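PDB 6VC5: endoglucanase from Komagataeibacter sucrofermentans, which probably catalyses the endohydrolysis of (1->4)-beta-D-glucosidic linkages in cellulose, lichenin and cereal beta-D-glucans. Local coordinates for residues E192-P196 with F244-H250; P217-Y221 with G258-T263; I184-F190 with A208-A212. All coordinates share one frame; numbering follows the deposited sequence.

Contact 1 (E192-P196 with F244-H250); sequences EWKLP and FSRFWNH
W193 lays one face of its indole against the edge of F247, an edge-to-face pair in which the five-membered ring and the phenyl ring have centroids 5.0 Å apart and planes at 63°. The point of contact is F247 CD1, which sits 3.6 Å from W193 CG; the opposite face of the indole is touched near its rim by CG of its own neighbour E192. At its far end the indole meets the next turn of the helix: W193 CH2 lies over the face of the H250 imidazole, 3.4 Å from H250 CG, with the two rings tilted obliquely. F247 and H250 can serve one indole because they lie three residues apart on the helix and both place CG anti to the backbone N (chi1 175° and -179°).

L195 continues the contact inward with its two methyls divided between two rings. L195 CD1 makes a CH-pi contact over the face of F247, 4.0 Å from the ring centroid, while L195 CD2 touches F244 CE1 at 3.8 Å. P196 CD then abuts F244 CZ at 3.9 Å. The row of rings thus runs from the exposed H250 to the buried F244, where L195 and P196 also meet F219. An aromatic cluster here fastens a loop carrying a G1 beta bulge at K194 and L195 to helix 238-251, within the helix-rich fold, an (alpha/alpha)6 barrel, of glycosyl hydrolase family 8.

Contact 2 (P217-Y221 with G258-T263); sequences PRFSY and GWVDLT
F219 and V260 form the hydrogen-bonded pair of a two-stranded antiparallel ladder, with F219 N to V260 O at 3.0 Å and V260 N to F219 O at 3.2 Å. The ladder is extended by L262 N, which donates to P217 O over 2.9 Å in a nearly straight bond (171°). This small sheet is no hairpin, since the 36 residues between its segments are mostly helical.

R218 and D261, the non-hydrogen-bonded pair, put their side chains on the face of the sheet away from F219 and V260. The extended R218 chain carries its guanidinium flat onto W259, R218 CZ lying 3.7 Å from the centroid of the W259 five-membered ring with the planes only 4° apart. This is a parallel cation-pi stack, in which R218 NH1 rides above W259 NE1 and R218 NH2 above the benzo side. W259 reaches this position with CG between its backbone N and carbonyl carbon (chi1 55°), and its CB also packs on CB of S220, whose OG is hydrogen-bonded to D198.

The R218 and D261 charges are not in direct contact. A water in the guanidinium plane links them, accepting from R218 NE at 2.7 Å and donating to D261 OD1 at 2.9 Å, and it probably helps keep the guanidinium from turning off the indole. D261 is itself anchored through its other oxygen, which also accepts from N264 N: in an Asx turn OD2 takes T263 N at 2.7 Å, and T263 OG1 donates to the same D261 OD2 from its syn side at 2.6 Å.

Contact 3 (I184-F190 with A208-A212); sequences IIAKGRF and AFSIA
One water oxygen is gripped from both segments, accepting from F209 N at 2.9 Å and from K187 NZ at 3.1 Å, and so ties the last turn of a helix to the start of a strand. The lysine gets there by crossing the F209 ring. With CG anti to the backbone N (chi1 -173°) its chain runs outward until CD stands almost squarely over the ring, 3.8 Å from the F209 centroid and 5° off the normal, and a bend at chi4 then turns the ammonium to the water. The contact with the ring is therefore mainly CH-pi; the ammonium itself is distant and adds at most a weak attraction.

The rim of F209 is packed as well. F209 CD2 lies 3.8 Å from G188 CA, near the ring plane, and F209 CE2 touches I184 CG2 at 4.0 Å. G188 is where the chain leaves the helix, through an inverse gamma turn that carries it on to R189 and F190. R189 folds back, its NE donating to A186 O at 3.1 Å, whereas F190 points to the strand.

There I211 CG1 sits over the middle of the F190 ring, 3.7 Å from its centroid, in a second CH-pi contact, and F190 CZ approaches S210 C at 3.7 Å. A serine in place of F190 takes the ring away from I211 CG1 and would probably open a gap over I211 and L200, where the loop after the helix now packs on the sheet. Helix 172-187 is thereby joined to an outermost strand of the antiparallel sheet 149-152, 200-203, 209-211: I184 and F190 pack on L200 of the central strand, F209 touches I202 and Y134, and R189 reaches helix 238-251 through a salt bridge to D243.

The three contacts illustrate how short, interleaved segments can knit one side of a helical enzyme together. Their centres are about 12 Å (contacts 1 and 2), 14 Å (2 and 3) and 15 Å (1 and 3) apart. Along the chain contact 1 alternates with both of the others, whereas contact 3 closes before contact 2 opens. Contact 1 leans on the paired segments of contact 2 where L195 O and P196 O pack on L262 CD1, and a probable hydrogen bond from F190 N to L195 O binds it to contact 3. L262 packs against I211, joining contacts 2 and 3. Helices 172-187 and 238-251 and two small sheets are thus linked into one continuous region.

Contact 1 (E192-P196 with F244-H250)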
loop_
_atom_site.group_PDB
_atom_site.type_symbol
_atom_site.label_atom_id
_atom_site.label_comp_id
_atom_site.label_asym_id
_atom_site.label_seq_id
_atom_site.Cartn_x
_atom_site.Cartn_y
_atom_site.Cartn_z
ATOM N N GLU A 192 -14.016 7.437 -18.475
ATOM C CA GLU A 192 -13.402 7.593 -19.788
ATOM C C GLU A 192 -11.944 7.143 -19.826
ATOM O O GLU A 192 -11.435 6.838 -20.910
ATOM C CB GLU A 192 -13.511 9.045 -20.253
ATOM C CG GLU A 192 -12.779 10.039 -19.352
ATOM C CD GLU A 192 -13.393 11.430 -19.416
ATOM O OE1 GLU A 192 -14.414 11.671 -18.734
ATOM O OE2 GLU A 192 -12.856 12.279 -20.156
ATOM N N TRP A 193 -11.252 7.109 -18.687
ATOM C CA TRP A 193 -9.863 6.677 -18.633
ATOM C C TRP A 193 -9.705 5.229 -18.191
ATOM O O TRP A 193 -8.574 4.720 -18.167
ATOM C CB TRP A 193 -9.069 7.581 -17.688
ATOM C CG TRP A 193 -9.154 9.013 -18.064
ATOM C CD1 TRP A 193 -9.798 10.008 -17.385
ATOM C CD2 TRP A 193 -8.571 9.618 -19.220
ATOM N NE1 TRP A 193 -9.641 11.209 -18.053
ATOM C CE2 TRP A 193 -8.888 10.993 -19.180
ATOM C CE3 TRP A 193 -7.795 9.131 -20.279
ATOM C CZ2 TRP A 193 -8.477 11.888 -20.176
ATOM C CZ3 TRP A 193 -7.372 10.030 -21.269
ATOM C CH2 TRP A 193 -7.717 11.389 -21.204
ATOM N N LYS A 194 -10.801 4.563 -17.823
ATOM C CA LYS A 194 -10.785 3.159 -17.425
ATOM C C LYS A 194 -9.818 2.936 -16.263
ATOM O O LYS A 194 -8.908 2.108 -16.321
ATOM C CB LYS A 194 -10.474 2.242 -18.613
ATOM C CG LYS A 194 -11.413 2.434 -19.789
ATOM C CD LYS A 194 -10.735 2.095 -21.108
ATOM C CE LYS A 194 -11.017 0.660 -21.508
ATOM N NZ LYS A 194 -11.407 0.554 -22.942
ATOM N N LEU A 195 -10.042 3.704 -15.184
ATOM C CA LEU A 195 -9.173 3.706 -14.016
ATOM C C LEU A 195 -9.819 2.956 -12.856
ATOM O O LEU A 195 -11.047 2.940 -12.712
ATOM C CB LEU A 195 -8.912 5.153 -13.566
ATOM C CG LEU A 195 -8.056 5.991 -14.526
ATOM C CD1 LEU A 195 -8.212 7.470 -14.239
ATOM C CD2 LEU A 195 -6.571 5.590 -14.450
ATOM N N PRO A 196 -9.009 2.365 -11.983
ATOM C CA PRO A 196 -9.563 1.762 -10.771
ATOM C C PRO A 196 -9.969 2.832 -9.787
ATOM O O PRO A 196 -9.338 3.912 -9.721
ATOM C CB PRO A 196 -8.392 0.923 -10.232
ATOM C CG PRO A 196 -7.162 1.713 -10.676
ATOM C CD PRO A 196 -7.536 2.294 -12.030
ATOM N N PHE A 244 -3.041 3.227 -18.628
ATOM C CA PHE A 244 -2.412 4.187 -17.725
ATOM C C PHE A 244 -1.544 5.177 -18.499
ATOM O O PHE A 244 -1.523 6.370 -18.185
ATOM C CB PHE A 244 -1.589 3.465 -16.649
ATOM C CG PHE A 244 -2.407 2.878 -15.526
ATOM C CD1 PHE A 244 -3.060 3.697 -14.609
ATOM C CD2 PHE A 244 -2.511 1.503 -15.377
ATOM C CE1 PHE A 244 -3.806 3.144 -13.575
ATOM C CE2 PHE A 244 -3.253 0.943 -14.340
ATOM C CZ PHE A 244 -3.902 1.765 -13.440
ATOM N N SER A 245 -0.821 4.699 -19.517
ATOM C CA SER A 245 0.041 5.582 -20.299
ATOM C C SER A 245 -0.765 6.676 -20.988
ATOM O O SER A 245 -0.352 7.842 -21.005
ATOM C CB SER A 245 0.826 4.770 -21.332
ATOM O OG SER A 245 1.711 3.855 -20.705
ATOM N N ARG A 246 -1.929 6.321 -21.544
ATOM C CA ARG A 246 -2.768 7.318 -22.203
ATOM C C ARG A 246 -3.224 8.379 -21.217
ATOM O O ARG A 246 -3.295 9.569 -21.554
ATOM C CB ARG A 246 -3.985 6.638 -22.827
ATOM C CG ARG A 246 -3.996 6.706 -24.333
ATOM C CD ARG A 246 -5.257 6.087 -24.902
ATOM N NE ARG A 246 -5.466 4.723 -24.426
ATOM C CZ ARG A 246 -4.743 3.674 -24.808
ATOM N NH1 ARG A 246 -5.016 2.465 -24.329
ATOM N NH2 ARG A 246 -3.753 3.830 -25.672
ATOM N N PHE A 247 -3.524 7.959 -19.988
ATOM C CA PHE A 247 -3.950 8.882 -18.945
ATOM C C PHE A 247 -2.820 9.835 -18.547
ATOM O O PHE A 247 -2.999 11.060 -18.553
ATOM C CB PHE A 247 -4.458 8.072 -17.745
ATOM C CG PHE A 247 -4.820 8.905 -16.554
ATOM C CD1 PHE A 247 -5.912 9.759 -16.597
ATOM C CD2 PHE A 247 -4.082 8.822 -15.387
ATOM C CE1 PHE A 247 -6.252 10.528 -15.504
ATOM C CE2 PHE A 247 -4.414 9.593 -14.287
ATOM C CZ PHE A 247 -5.499 10.442 -14.344
ATOM N N TRP A 248 -1.642 9.299 -18.200
ATOM C CA TRP A 248 -0.559 10.182 -17.776
ATOM C C TRP A 248 -0.209 11.180 -18.869
ATOM O O TRP A 248 0.038 12.358 -18.593
ATOM C CB TRP A 248 0.716 9.410 -17.453
ATOM C CG TRP A 248 0.637 8.212 -16.568
ATOM C CD1 TRP A 248 1.198 6.992 -16.826
ATOM C CD2 TRP A 248 0.073 8.124 -15.253
ATOM N NE1 TRP A 248 0.981 6.142 -15.776
ATOM C CE2 TRP A 248 0.297 6.807 -14.795
ATOM C CE3 TRP A 248 -0.617 9.017 -14.427
ATOM C CZ2 TRP A 248 -0.147 6.357 -13.548
ATOM C CZ3 TRP A 248 -1.055 8.570 -13.180
ATOM C CH2 TRP A 248 -0.821 7.253 -12.760
ATOM N N ASN A 249 -0.126 10.712 -20.112
ATOM C CA ASN A 249 0.341 11.562 -21.196
ATOM C C ASN A 249 -0.694 12.586 -21.648
ATOM O O ASN A 249 -0.313 13.614 -22.224
ATOM C CB ASN A 249 0.826 10.688 -22.349
ATOM C CG ASN A 249 2.153 10.030 -22.036
ATOM O OD1 ASN A 249 3.129 10.710 -21.732
ATOM N ND2 ASN A 249 2.193 8.703 -22.093
ATOM N N HIS A 250 -1.981 12.352 -21.378
ATOM C CA HIS A 250 -2.987 13.369 -21.672
ATOM C C HIS A 250 -2.776 14.617 -20.833
ATOM O O HIS A 250 -2.958 15.743 -21.320
ATOM C CB HIS A 250 -4.397 12.842 -21.409
ATOM C CG HIS A 250 -5.468 13.846 -21.711
ATOM N ND1 HIS A 250 -5.873 14.142 -22.995
ATOM C CD2 HIS A 250 -6.223 14.614 -20.890
ATOM C CE1 HIS A 250 -6.829 15.055 -22.952
ATOM N NE2 HIS A 250 -7.059 15.360 -21.688
#

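Contact 2 (P217-Y221 with G258-T263)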
loop_
_atom_site.group_PDB
_atom_site.type_symbol
_atom_site.label_atom_id
_atom_site.label_comp_id
_atom_site.label_asym_id
_atom_site.label_seq_id
_atom_site.Cartn_x
_atom_site.Cartn_y
_atom_site.Cartn_z
ATOM N N PRO A 217 -16.251 9.444 -5.563
ATOM C CA PRO A 217 -16.038 8.390 -6.582
ATOM C C PRO A 217 -14.863 8.701 -7.504
ATOM O O PRO A 217 -15.018 9.033 -8.687
ATOM C CB PRO A 217 -17.377 8.390 -7.325
ATOM C CG PRO A 217 -17.792 9.838 -7.279
ATOM C CD PRO A 217 -17.407 10.303 -5.892
ATOM N N ARG A 218 -13.648 8.555 -6.973
ATOM C CA ARG A 218 -12.448 9.078 -7.608
ATOM C C ARG A 218 -11.366 8.013 -7.731
ATOM O O ARG A 218 -11.352 7.022 -6.996
ATOM C CB ARG A 218 -11.863 10.239 -6.799
ATOM C CG ARG A 218 -12.791 11.409 -6.683
ATOM C CD ARG A 218 -12.292 12.366 -5.641
ATOM N NE ARG A 218 -13.188 13.514 -5.543
ATOM C CZ ARG A 218 -13.021 14.496 -4.671
ATOM N NH1 ARG A 218 -11.996 14.463 -3.833
ATOM N NH2 ARG A 218 -13.881 15.514 -4.646
ATOM N N PHE A 219 -10.467 8.240 -8.671
ATOM C CA PHE A 219 -9.105 7.707 -8.692
ATOM C C PHE A 219 -8.236 8.784 -8.067
ATOM O O PHE A 219 -8.124 9.808 -8.619
ATOM C CB PHE A 219 -8.647 7.472 -10.145
ATOM C CG PHE A 219 -7.178 7.105 -10.298
ATOM C CD1 PHE A 219 -6.763 5.818 -10.260
ATOM C CD2 PHE A 219 -6.253 8.075 -10.559
ATOM C CE1 PHE A 219 -5.447 5.496 -10.447
ATOM C CE2 PHE A 219 -4.922 7.764 -10.737
ATOM C CZ PHE A 219 -4.518 6.469 -10.662
ATOM N N SER A 220 -7.642 8.515 -6.913
ATOM C CA SER A 220 -6.863 9.509 -6.209
ATOM C C SER A 220 -5.785 8.904 -5.312
ATOM O O SER A 220 -5.028 8.100 -5.755
ATOM C CB SER A 220 -7.756 10.517 -5.462
ATOM O OG SER A 220 -8.304 10.063 -4.277
ATOM N N TYR A 221 -5.757 9.313 -4.064
ATOM C CA TYR A 221 -4.613 9.083 -3.226
ATOM C C TYR A 221 -4.400 7.641 -2.796
ATOM O O TYR A 221 -3.331 7.282 -2.419
ATOM C CB TYR A 221 -4.679 10.024 -2.026
ATOM C CG TYR A 221 -4.646 11.456 -2.452
ATOM C CD1 TYR A 221 -3.467 12.079 -2.672
ATOM C CD2 TYR A 221 -5.802 12.162 -2.680
ATOM C CE1 TYR A 221 -3.417 13.378 -3.079
ATOM C CE2 TYR A 221 -5.757 13.472 -3.109
ATOM C CZ TYR A 221 -4.562 14.070 -3.296
ATOM O OH TYR A 221 -4.410 15.370 -3.697
ATOM N N GLY A 258 -4.465 15.594 -8.954
ATOM C CA GLY A 258 -4.513 14.910 -7.669
ATOM C C GLY A 258 -5.661 13.925 -7.573
ATOM O O GLY A 258 -5.547 12.879 -6.918
ATOM N N TRP A 259 -6.784 14.242 -8.208
ATOM C CA TRP A 259 -7.879 13.292 -8.299
ATOM C C TRP A 259 -8.617 13.483 -9.611
ATOM O O TRP A 259 -8.618 14.575 -10.191
ATOM C CB TRP A 259 -8.856 13.361 -7.110
ATOM C CG TRP A 259 -9.489 14.698 -6.775
ATOM C CD1 TRP A 259 -9.124 15.526 -5.759
ATOM C CD2 TRP A 259 -10.613 15.319 -7.411
ATOM N NE1 TRP A 259 -9.938 16.626 -5.722
ATOM C CE2 TRP A 259 -10.861 16.530 -6.730
ATOM C CE3 TRP A 259 -11.434 14.977 -8.496
ATOM C CZ2 TRP A 259 -11.889 17.400 -7.095
ATOM C CZ3 TRP A 259 -12.462 15.845 -8.856
ATOM C CH2 TRP A 259 -12.672 17.047 -8.159
ATOM N N VAL A 260 -9.240 12.397 -10.072
ATOM C CA VAL A 260 -10.158 12.416 -11.209
ATOM C C VAL A 260 -11.449 11.711 -10.806
ATOM O O VAL A 260 -11.409 10.585 -10.298
ATOM C CB VAL A 260 -9.554 11.723 -12.443
ATOM C CG1 VAL A 260 -10.560 11.729 -13.594
ATOM C CG2 VAL A 260 -8.262 12.393 -12.848
ATOM N N ASP A 261 -12.589 12.362 -11.057
ATOM C CA ASP A 261 -13.894 11.783 -10.763
ATOM C C ASP A 261 -14.229 10.788 -11.866
ATOM O O ASP A 261 -14.202 11.128 -13.054
ATOM C CB ASP A 261 -14.943 12.906 -10.707
ATOM C CG ASP A 261 -16.323 12.425 -10.282
ATOM O OD1 ASP A 261 -16.873 12.957 -9.285
ATOM O OD2 ASP A 261 -16.886 11.540 -10.942
ATOM N N LEU A 262 -14.525 9.554 -11.468
ATOM C CA LEU A 262 -14.747 8.471 -12.425
ATOM C C LEU A 262 -16.167 8.426 -12.977
ATOM O O LEU A 262 -16.455 7.575 -13.830
ATOM C CB LEU A 262 -14.388 7.140 -11.766
ATOM C CG LEU A 262 -12.949 7.091 -11.239
ATOM C CD1 LEU A 262 -12.719 5.732 -10.597
ATOM C CD2 LEU A 262 -11.949 7.337 -12.356
ATOM N N THR A 263 -17.054 9.312 -12.524
ATOM C CA THR A 263 -18.404 9.384 -13.063
ATOM C C THR A 263 -18.598 10.513 -14.059
ATOM O O THR A 263 -19.516 10.429 -14.883
ATOM C CB THR A 263 -19.431 9.509 -11.932
ATOM O OG1 THR A 263 -19.395 10.836 -11.387
ATOM C CG2 THR A 263 -19.140 8.488 -10.843
HETATM O O HOH W 1 -15.466 13.880 -6.974
#

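Contact 3 (I184-F190 with A208-A212)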
loop_
_atom_site.group_PDB
_atom_site.type_symbol
_atom_site.label_atom_id
_atom_site.label_comp_id
_atom_site.label_asym_id
_atom_site.label_seq_id
_atom_site.Cartn_x
_atom_site.Cartn_y
_atom_site.Cartn_z
ATOM N N ILE A 184 -10.183 -8.897 -10.640
ATOM C CA ILE A 184 -11.012 -7.824 -10.097
ATOM C C ILE A 184 -10.512 -6.461 -10.570
ATOM O O ILE A 184 -11.309 -5.575 -10.913
ATOM C CB ILE A 184 -11.046 -7.925 -8.563
ATOM C CG1 ILE A 184 -11.868 -9.137 -8.128
ATOM C CG2 ILE A 184 -11.579 -6.626 -7.950
ATOM C CD1 ILE A 184 -11.521 -9.658 -6.746
ATOM N N ILE A 185 -9.191 -6.263 -10.583
ATOM C CA ILE A 185 -8.631 -4.990 -11.043
ATOM C C ILE A 185 -8.933 -4.763 -12.518
ATOM O O ILE A 185 -9.259 -3.647 -12.933
ATOM C CB ILE A 185 -7.123 -4.910 -10.745
ATOM C CG1 ILE A 185 -6.889 -4.787 -9.240
ATOM C CG2 ILE A 185 -6.498 -3.735 -11.483
ATOM C CD1 ILE A 185 -5.441 -5.015 -8.830
ATOM N N ALA A 186 -8.816 -5.808 -13.336
ATOM C CA ALA A 186 -9.123 -5.665 -14.755
ATOM C C ALA A 186 -10.568 -5.233 -14.970
ATOM O O ALA A 186 -10.846 -4.367 -15.810
ATOM C CB ALA A 186 -8.840 -6.978 -15.485
ATOM N N LYS A 187 -11.499 -5.795 -14.190
ATOM C CA LYS A 187 -12.917 -5.525 -14.404
ATOM C C LYS A 187 -13.389 -4.254 -13.708
ATOM O O LYS A 187 -14.263 -3.549 -14.231
ATOM C CB LYS A 187 -13.766 -6.702 -13.935
ATOM C CG LYS A 187 -15.221 -6.524 -14.306
ATOM C CD LYS A 187 -16.095 -7.553 -13.664
ATOM C CE LYS A 187 -17.402 -7.679 -14.425
ATOM N NZ LYS A 187 -17.959 -6.338 -14.777
ATOM N N GLY A 188 -12.854 -3.961 -12.528
ATOM C CA GLY A 188 -13.319 -2.843 -11.726
ATOM C C GLY A 188 -12.673 -1.534 -12.126
ATOM O O GLY A 188 -12.001 -0.890 -11.316
ATOM N N ARG A 189 -12.864 -1.139 -13.381
ATOM C CA ARG A 189 -12.322 0.117 -13.881
ATOM C C ARG A 189 -13.438 0.926 -14.516
ATOM O O ARG A 189 -14.376 0.367 -15.090
ATOM C CB ARG A 189 -11.161 -0.121 -14.858
ATOM C CG ARG A 189 -9.960 -0.743 -14.159
ATOM C CD ARG A 189 -8.766 -0.894 -15.073
ATOM N NE ARG A 189 -9.039 -1.815 -16.180
ATOM C CZ ARG A 189 -8.767 -1.545 -17.455
ATOM N NH1 ARG A 189 -8.223 -0.386 -17.787
ATOM N NH2 ARG A 189 -9.036 -2.434 -18.408
ATOM N N PHE A 190 -13.340 2.247 -14.389
ATOM C CA PHE A 190 -14.502 3.097 -14.615
ATOM C C PHE A 190 -14.108 4.364 -15.354
ATOM O O PHE A 190 -12.971 4.843 -15.266
ATOM C CB PHE A 190 -15.170 3.486 -13.282
ATOM C CG PHE A 190 -15.657 2.310 -12.489
ATOM C CD1 PHE A 190 -16.953 1.835 -12.646
ATOM C CD2 PHE A 190 -14.807 1.653 -11.616
ATOM C CE1 PHE A 190 -17.382 0.725 -11.923
ATOM C CE2 PHE A 190 -15.221 0.562 -10.898
ATOM C CZ PHE A 190 -16.514 0.086 -11.055
ATOM N N ALA A 208 -22.351 -7.810 -9.214
ATOM C CA ALA A 208 -22.164 -6.574 -9.961
ATOM C C ALA A 208 -21.147 -5.677 -9.265
ATOM O O ALA A 208 -21.130 -5.571 -8.035
ATOM C CB ALA A 208 -23.488 -5.823 -10.085
ATOM N N PHE A 209 -20.315 -5.010 -10.070
ATOM C CA PHE A 209 -19.249 -4.122 -9.603
ATOM C C PHE A 209 -19.686 -2.668 -9.716
ATOM O O PHE A 209 -20.302 -2.265 -10.712
ATOM C CB PHE A 209 -18.007 -4.265 -10.491
ATOM C CG PHE A 209 -17.154 -5.480 -10.221
ATOM C CD1 PHE A 209 -17.708 -6.743 -9.990
ATOM C CD2 PHE A 209 -15.778 -5.362 -10.252
ATOM C CE1 PHE A 209 -16.884 -7.857 -9.773
ATOM C CE2 PHE A 209 -14.958 -6.469 -10.033
ATOM C CZ PHE A 209 -15.519 -7.721 -9.795
ATOM N N SER A 210 -19.307 -1.863 -8.723
ATOM C CA SER A 210 -19.616 -0.441 -8.748
ATOM C C SER A 210 -18.578 0.327 -7.934
ATOM O O SER A 210 -17.772 -0.249 -7.201
ATOM C CB SER A 210 -21.038 -0.175 -8.230
ATOM O OG SER A 210 -21.195 -0.684 -6.920
ATOM N N ILE A 211 -18.597 1.642 -8.081
ATOM C CA ILE A 211 -17.786 2.504 -7.233
ATOM C C ILE A 211 -18.466 2.580 -5.874
ATOM O O ILE A 211 -19.680 2.800 -5.789
ATOM C CB ILE A 211 -17.637 3.890 -7.878
ATOM C CG1 ILE A 211 -16.996 3.779 -9.266
ATOM C CG2 ILE A 211 -16.814 4.805 -6.990
ATOM C CD1 ILE A 211 -17.130 5.066 -10.090
ATOM N N ALA A 212 -17.697 2.385 -4.800
ATOM C CA ALA A 212 -18.314 2.262 -3.484
ATOM C C ALA A 212 -18.903 3.592 -3.031
ATOM O O ALA A 212 -18.321 4.656 -3.259
ATOM C CB ALA A 212 -17.278 1.808 -2.458
HETATM O O HOH W 2 -20.351 -5.630 -12.908
#